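Local coordinates for protein adenosine deaminase 1 (Arthrobacter aurescens, PDB 3RYS) that probably catalyses the zinc-dependent hydrolytic deamination of adenine to hypoxanthine, a step of purine salvage, at residues H263-V277 with L300-S314. Numbering follows the deposited sequence.
Sequences HPLPEMLAIGLNVCV and LEFSVPEQATLAANS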
loop_
_atom_site.group_PDB
_atom_site.type_symbol
_atom_site.label_atom_id
_atom_site.label_comp_id
_atom_site.label_asym_id
_atom_site.label_seq_id
_atom_site.Cartn_x
_atom_site.Cartn_y
_atom_site.Cartn_z
ATOM N N HIS A 263 -15.826 -9.916 5.124
ATOM C CA HIS A 263 -14.865 -8.888 5.519
ATOM C C HIS A 263 -15.410 -7.921 6.573
ATOM O O HIS A 263 -16.549 -7.469 6.475
ATOM C CB HIS A 263 -14.356 -8.115 4.309
ATOM C CG HIS A 263 -13.027 -7.471 4.534
ATOM N ND1 HIS A 263 -12.875 -6.313 5.268
ATOM C CD2 HIS A 263 -11.782 -7.831 4.138
ATOM C CE1 HIS A 263 -11.596 -5.986 5.308
ATOM N NE2 HIS A 263 -10.912 -6.891 4.630
ATOM N N PRO A 264 -14.582 -7.599 7.582
ATOM C CA PRO A 264 -14.947 -6.742 8.719
ATOM C C PRO A 264 -15.122 -5.277 8.353
ATOM O O PRO A 264 -15.624 -4.521 9.177
ATOM C CB PRO A 264 -13.742 -6.867 9.659
ATOM C CG PRO A 264 -12.968 -8.052 9.175
ATOM C CD PRO A 264 -13.211 -8.120 7.710
ATOM N N LEU A 265 -14.711 -4.878 7.155
ATOM C CA LEU A 265 -14.744 -3.463 6.778
ATOM C C LEU A 265 -16.047 -2.734 7.133
ATOM O O LEU A 265 -16.010 -1.662 7.734
ATOM C CB LEU A 265 -14.418 -3.271 5.296
ATOM C CG LEU A 265 -14.341 -1.787 4.947
ATOM C CD1 LEU A 265 -13.176 -1.154 5.682
ATOM C CD2 LEU A 265 -14.225 -1.567 3.449
ATOM N N PRO A 266 -17.205 -3.307 6.757
ATOM C CA PRO A 266 -18.473 -2.639 7.078
ATOM C C PRO A 266 -18.608 -2.378 8.576
ATOM O O PRO A 266 -18.946 -1.269 8.977
ATOM C CB PRO A 266 -19.530 -3.654 6.629
ATOM C CG PRO A 266 -18.850 -4.503 5.621
ATOM C CD PRO A 266 -17.411 -4.574 6.030
ATOM N N GLU A 267 -18.343 -3.399 9.383
ATOM C CA GLU A 267 -18.440 -3.290 10.834
ATOM C C GLU A 267 -17.430 -2.281 11.389
ATOM O O GLU A 267 -17.737 -1.530 12.322
ATOM C CB GLU A 267 -18.238 -4.664 11.484
ATOM C CG GLU A 267 -18.329 -4.658 13.009
ATOM C CD GLU A 267 -18.119 -6.039 13.631
ATOM O OE1 GLU A 267 -17.738 -6.981 12.903
ATOM O OE2 GLU A 267 -18.334 -6.180 14.854
ATOM N N MET A 268 -16.230 -2.272 10.807
ATOM C CA MET A 268 -15.162 -1.367 11.229
ATOM C C MET A 268 -15.570 0.083 10.997
ATOM O O MET A 268 -15.323 0.960 11.831
ATOM C CB MET A 268 -13.863 -1.666 10.472
ATOM C CG MET A 268 -13.257 -3.032 10.768
ATOM S SD MET A 268 -11.864 -3.439 9.692
ATOM C CE MET A 268 -10.513 -2.583 10.509
ATOM N N LEU A 269 -16.190 0.323 9.846
ATOM C CA LEU A 269 -16.692 1.644 9.510
ATOM C C LEU A 269 -17.820 2.023 10.464
ATOM O O LEU A 269 -17.812 3.105 11.050
ATOM C CB LEU A 269 -17.178 1.671 8.065
ATOM C CG LEU A 269 -17.547 3.033 7.481
ATOM C CD1 LEU A 269 -16.346 3.966 7.479
ATOM C CD2 LEU A 269 -18.102 2.865 6.074
ATOM N N ALA A 270 -18.782 1.122 10.628
ATOM C CA ALA A 270 -19.916 1.375 11.509
ATOM C C ALA A 270 -19.501 1.736 12.936
ATOM O O ALA A 270 -20.132 2.583 13.566
ATOM C CB ALA A 270 -20.871 0.191 11.514
ATOM N N ILE A 271 -18.450 1.101 13.448
ATOM C CA ILE A 271 -18.021 1.369 14.821
ATOM C C ILE A 271 -17.051 2.543 14.946
ATOM O O ILE A 271 -16.536 2.809 16.032
ATOM C CB ILE A 271 -17.405 0.136 15.500
ATOM C CG1 ILE A 271 -16.138 -0.300 14.764
ATOM C CG2 ILE A 271 -18.428 -0.993 15.595
ATOM C CD1 ILE A 271 -15.491 -1.544 15.347
ATOM N N GLY A 272 -16.799 3.236 13.839
ATOM C CA GLY A 272 -16.053 4.480 13.882
ATOM C C GLY A 272 -14.553 4.390 13.671
ATOM O O GLY A 272 -13.854 5.398 13.785
ATOM N N LEU A 273 -14.045 3.196 13.376
ATOM C CA LEU A 273 -12.635 3.061 13.027
ATOM C C LEU A 273 -12.353 3.909 11.793
ATOM O O LEU A 273 -13.115 3.877 10.827
ATOM C CB LEU A 273 -12.269 1.601 12.756
ATOM C CG LEU A 273 -12.263 0.647 13.951
ATOM C CD1 LEU A 273 -11.979 -0.770 13.491
ATOM C CD2 LEU A 273 -11.237 1.094 14.976
ATOM N N ASN A 274 -11.266 4.671 11.833
ATOM C CA ASN A 274 -10.907 5.555 10.727
ATOM C C ASN A 274 -10.302 4.796 9.543
ATOM O O ASN A 274 -9.119 4.947 9.231
ATOM C CB ASN A 274 -9.941 6.627 11.218
ATOM C CG ASN A 274 -9.582 7.619 10.140
ATOM O OD1 ASN A 274 -10.347 7.833 9.200
ATOM N ND2 ASN A 274 -8.410 8.233 10.268
ATOM N N VAL A 275 -11.120 3.980 8.887
ATOM C CA VAL A 275 -10.633 3.086 7.843
ATOM C C VAL A 275 -10.751 3.670 6.442
ATOM O O VAL A 275 -11.601 4.523 6.174
ATOM C CB VAL A 275 -11.389 1.745 7.861
ATOM C CG1 VAL A 275 -10.963 0.902 9.059
ATOM C CG2 VAL A 275 -12.892 1.990 7.860
ATOM N N CYS A 276 -9.888 3.196 5.550
ATOM C CA CYS A 276 -9.973 3.536 4.138
ATOM C C CYS A 276 -9.650 2.314 3.282
ATOM O O CYS A 276 -9.124 1.318 3.782
ATOM C CB CYS A 276 -9.046 4.704 3.793
ATOM S SG CYS A 276 -7.279 4.374 4.007
ATOM N N VAL A 277 -9.972 2.403 1.996
ATOM C CA VAL A 277 -9.854 1.280 1.072
ATOM C C VAL A 277 -8.610 1.404 0.195
ATOM O O VAL A 277 -8.357 2.456 -0.392
ATOM C CB VAL A 277 -11.107 1.184 0.177
ATOM C CG1 VAL A 277 -10.969 0.061 -0.831
ATOM C CG2 VAL A 277 -12.347 0.985 1.035
ATOM N N LEU A 300 -20.825 -6.245 -0.598
ATOM C CA LEU A 300 -21.149 -5.810 0.760
ATOM C C LEU A 300 -22.154 -4.659 0.795
ATOM O O LEU A 300 -22.429 -4.096 1.859
ATOM C CB LEU A 300 -19.877 -5.440 1.526
ATOM C CG LEU A 300 -19.007 -6.625 1.958
ATOM C CD1 LEU A 300 -17.662 -6.166 2.504
ATOM C CD2 LEU A 300 -19.744 -7.468 2.984
ATOM N N GLU A 301 -22.688 -4.316 -0.376
ATOM C CA GLU A 301 -23.771 -3.340 -0.507
ATOM C C GLU A 301 -23.452 -1.960 0.060
ATOM O O GLU A 301 -24.320 -1.294 0.622
ATOM C CB GLU A 301 -25.052 -3.875 0.127
ATOM C CG GLU A 301 -25.228 -5.375 -0.022
ATOM C CD GLU A 301 -26.652 -5.805 0.235
ATOM O OE1 GLU A 301 -27.559 -5.164 -0.333
ATOM O OE2 GLU A 301 -26.868 -6.771 0.998
ATOM N N PHE A 302 -22.207 -1.535 -0.097
ATOM C CA PHE A 302 -21.807 -0.194 0.291
ATOM C C PHE A 302 -22.565 0.857 -0.509
ATOM O O PHE A 302 -22.644 0.777 -1.735
ATOM C CB PHE A 302 -20.303 -0.019 0.096
ATOM C CG PHE A 302 -19.492 -0.528 1.242
ATOM C CD1 PHE A 302 -19.536 -1.864 1.596
ATOM C CD2 PHE A 302 -18.698 0.329 1.979
ATOM C CE1 PHE A 302 -18.796 -2.335 2.663
ATOM C CE2 PHE A 302 -17.958 -0.137 3.045
ATOM C CZ PHE A 302 -18.006 -1.469 3.386
ATOM N N SER A 303 -23.120 1.839 0.192
ATOM C CA SER A 303 -23.847 2.932 -0.443
ATOM C C SER A 303 -22.900 4.032 -0.914
ATOM O O SER A 303 -21.724 4.052 -0.550
ATOM C CB SER A 303 -24.844 3.533 0.541
ATOM O OG SER A 303 -24.167 4.280 1.539
ATOM N N VAL A 304 -23.424 4.953 -1.717
ATOM C CA VAL A 304 -22.649 6.100 -2.174
ATOM C C VAL A 304 -22.095 6.916 -0.998
ATOM O O VAL A 304 -20.898 7.211 -0.955
ATOM C CB VAL A 304 -23.473 7.011 -3.122
ATOM C CG1 VAL A 304 -22.801 8.365 -3.284
ATOM C CG2 VAL A 304 -23.671 6.341 -4.472
ATOM N N PRO A 305 -22.966 7.286 -0.042
ATOM C CA PRO A 305 -22.508 8.024 1.140
ATOM C C PRO A 305 -21.472 7.235 1.937
ATOM O O PRO A 305 -20.560 7.823 2.517
ATOM C CB PRO A 305 -23.784 8.188 1.968
ATOM C CG PRO A 305 -24.893 8.099 0.977
ATOM C CD PRO A 305 -24.431 7.125 -0.060
ATOM N N GLU A 306 -21.610 5.915 1.973
ATOM C CA GLU A 306 -20.634 5.094 2.678
ATOM C C GLU A 306 -19.290 5.127 1.946
ATOM O O GLU A 306 -18.251 5.397 2.558
ATOM C CB GLU A 306 -21.154 3.664 2.859
ATOM C CG GLU A 306 -22.291 3.559 3.885
ATOM C CD GLU A 306 -22.979 2.197 3.892
ATOM O OE1 GLU A 306 -22.848 1.452 2.897
ATOM O OE2 GLU A 306 -23.656 1.871 4.892
ATOM N N GLN A 307 -19.324 4.868 0.637
ATOM C CA GLN A 307 -18.147 4.985 -0.223
ATOM C C GLN A 307 -17.465 6.342 -0.064
ATOM O O GLN A 307 -16.238 6.431 0.016
ATOM C CB GLN A 307 -18.534 4.793 -1.689
ATOM C CG GLN A 307 -18.403 3.375 -2.216
ATOM C CD GLN A 307 -18.891 3.252 -3.655
ATOM O OE1 GLN A 307 -20.081 3.409 -3.931
ATOM N NE2 GLN A 307 -17.972 2.969 -4.576
ATOM N N ALA A 308 -18.268 7.400 -0.030
ATOM C CA ALA A 308 -17.735 8.748 0.127
ATOM C C ALA A 308 -16.992 8.899 1.450
ATOM O O ALA A 308 -15.917 9.492 1.507
ATOM C CB ALA A 308 -18.848 9.770 0.030
ATOM N N THR A 309 -17.578 8.366 2.516
ATOM C CA THR A 309 -16.946 8.411 3.823
ATOM C C THR A 309 -15.561 7.767 3.757
ATOM O O THR A 309 -14.584 8.330 4.258
ATOM C CB THR A 309 -17.816 7.720 4.897
ATOM O OG1 THR A 309 -19.055 8.425 5.033
ATOM C CG2 THR A 309 -17.100 7.706 6.243
ATOM N N LEU A 310 -15.485 6.597 3.124
ATOM C CA LEU A 310 -14.219 5.888 2.941
ATOM C C LEU A 310 -13.211 6.741 2.177
ATOM O O LEU A 310 -12.036 6.815 2.543
ATOM C CB LEU A 310 -14.449 4.574 2.194
ATOM C CG LEU A 310 -15.249 3.517 2.951
ATOM C CD1 LEU A 310 -15.553 2.331 2.054
ATOM C CD2 LEU A 310 -14.501 3.075 4.201
ATOM N N ALA A 311 -13.687 7.376 1.110
ATOM C CA ALA A 311 -12.871 8.270 0.299
ATOM C C ALA A 311 -12.305 9.420 1.127
ATOM O O ALA A 311 -11.102 9.691 1.090
ATOM C CB ALA A 311 -13.689 8.816 -0.864
ATOM N N ALA A 312 -13.177 10.099 1.869
ATOM C CA ALA A 312 -12.765 11.264 2.644
ATOM C C ALA A 312 -11.807 10.881 3.771
ATOM O O ALA A 312 -10.902 11.643 4.109
ATOM C CB ALA A 312 -13.979 12.015 3.184
ATOM N N ASN A 313 -12.008 9.701 4.352
ATOM C CA ASN A 313 -11.055 9.176 5.316
ATOM C C ASN A 313 -9.662 9.129 4.698
ATOM O O ASN A 313 -8.706 9.666 5.252
ATOM C CB ASN A 313 -11.456 7.772 5.774
ATOM C CG ASN A 313 -12.604 7.784 6.763
ATOM O OD1 ASN A 313 -13.079 6.729 7.190
ATOM N ND2 ASN A 313 -13.056 8.975 7.136
ATOM N N SER A 314 -9.560 8.487 3.539
ATOM C CA SER A 314 -8.278 8.317 2.873
ATOM C C SER A 314 -7.586 9.658 2.630
ATOM O O SER A 314 -6.354 9.737 2.613
ATOM C CB SER A 314 -8.453 7.575 1.549
ATOM O OG SER A 314 -8.776 8.480 0.508
HETATM O O HOH W 1 -10.894 4.725 0.793
#
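With chi1 at -171°, Leu269 swings its CG opposite its own backbone N and drops both methyls onto helix 304-314, while Leu310, its CG turned away from its carbonyl carbon (chi1 -67°), comes up to meet them. Here the wall of the TIM barrel of the adenosine deaminase family meets its outer helices: the short barrel strand 275-277 and the helix 265-270 before it pack on helix 304-314, which crosses the strand nearly at right angles. Leu269 fits as a knob into the hole made by Glu306, Thr309, Leu310 and Asn313, its CD1 3.9 Å from Leu310 CD2. The two methyls of Leu310 divide the work, CD2 lying beside Val275 and CD1 pressing on Val277 CG2 at 3.6 Å. Toward the start of both segments, Leu265 and Pro266 pack on Phe302, each side chain crossing that of the phenylalanine at about a right angle; Pro266 CG, 3.7 Å from Phe302 CE1, also touches Leu300 CD1. At the other end Asn274 and Asn313 slide past one another with their amide planes 83° apart, and Asn274 ND2 is held by Gln241 O. An alanine in place of Asn313 would probably leave a gap beside Asn274 OD1 and Val275 O, with no amide left to meet them. Cys276 CB rests against Ser314 CB, and the Ser314 hydroxyl bonds to Ala311 O and takes the N-H of Ala16 in the first barrel strand. Between strand and helix a water accepts from Val277 N at 2.8 Å and donates a weak bond to Leu310 O at 3.0 Å.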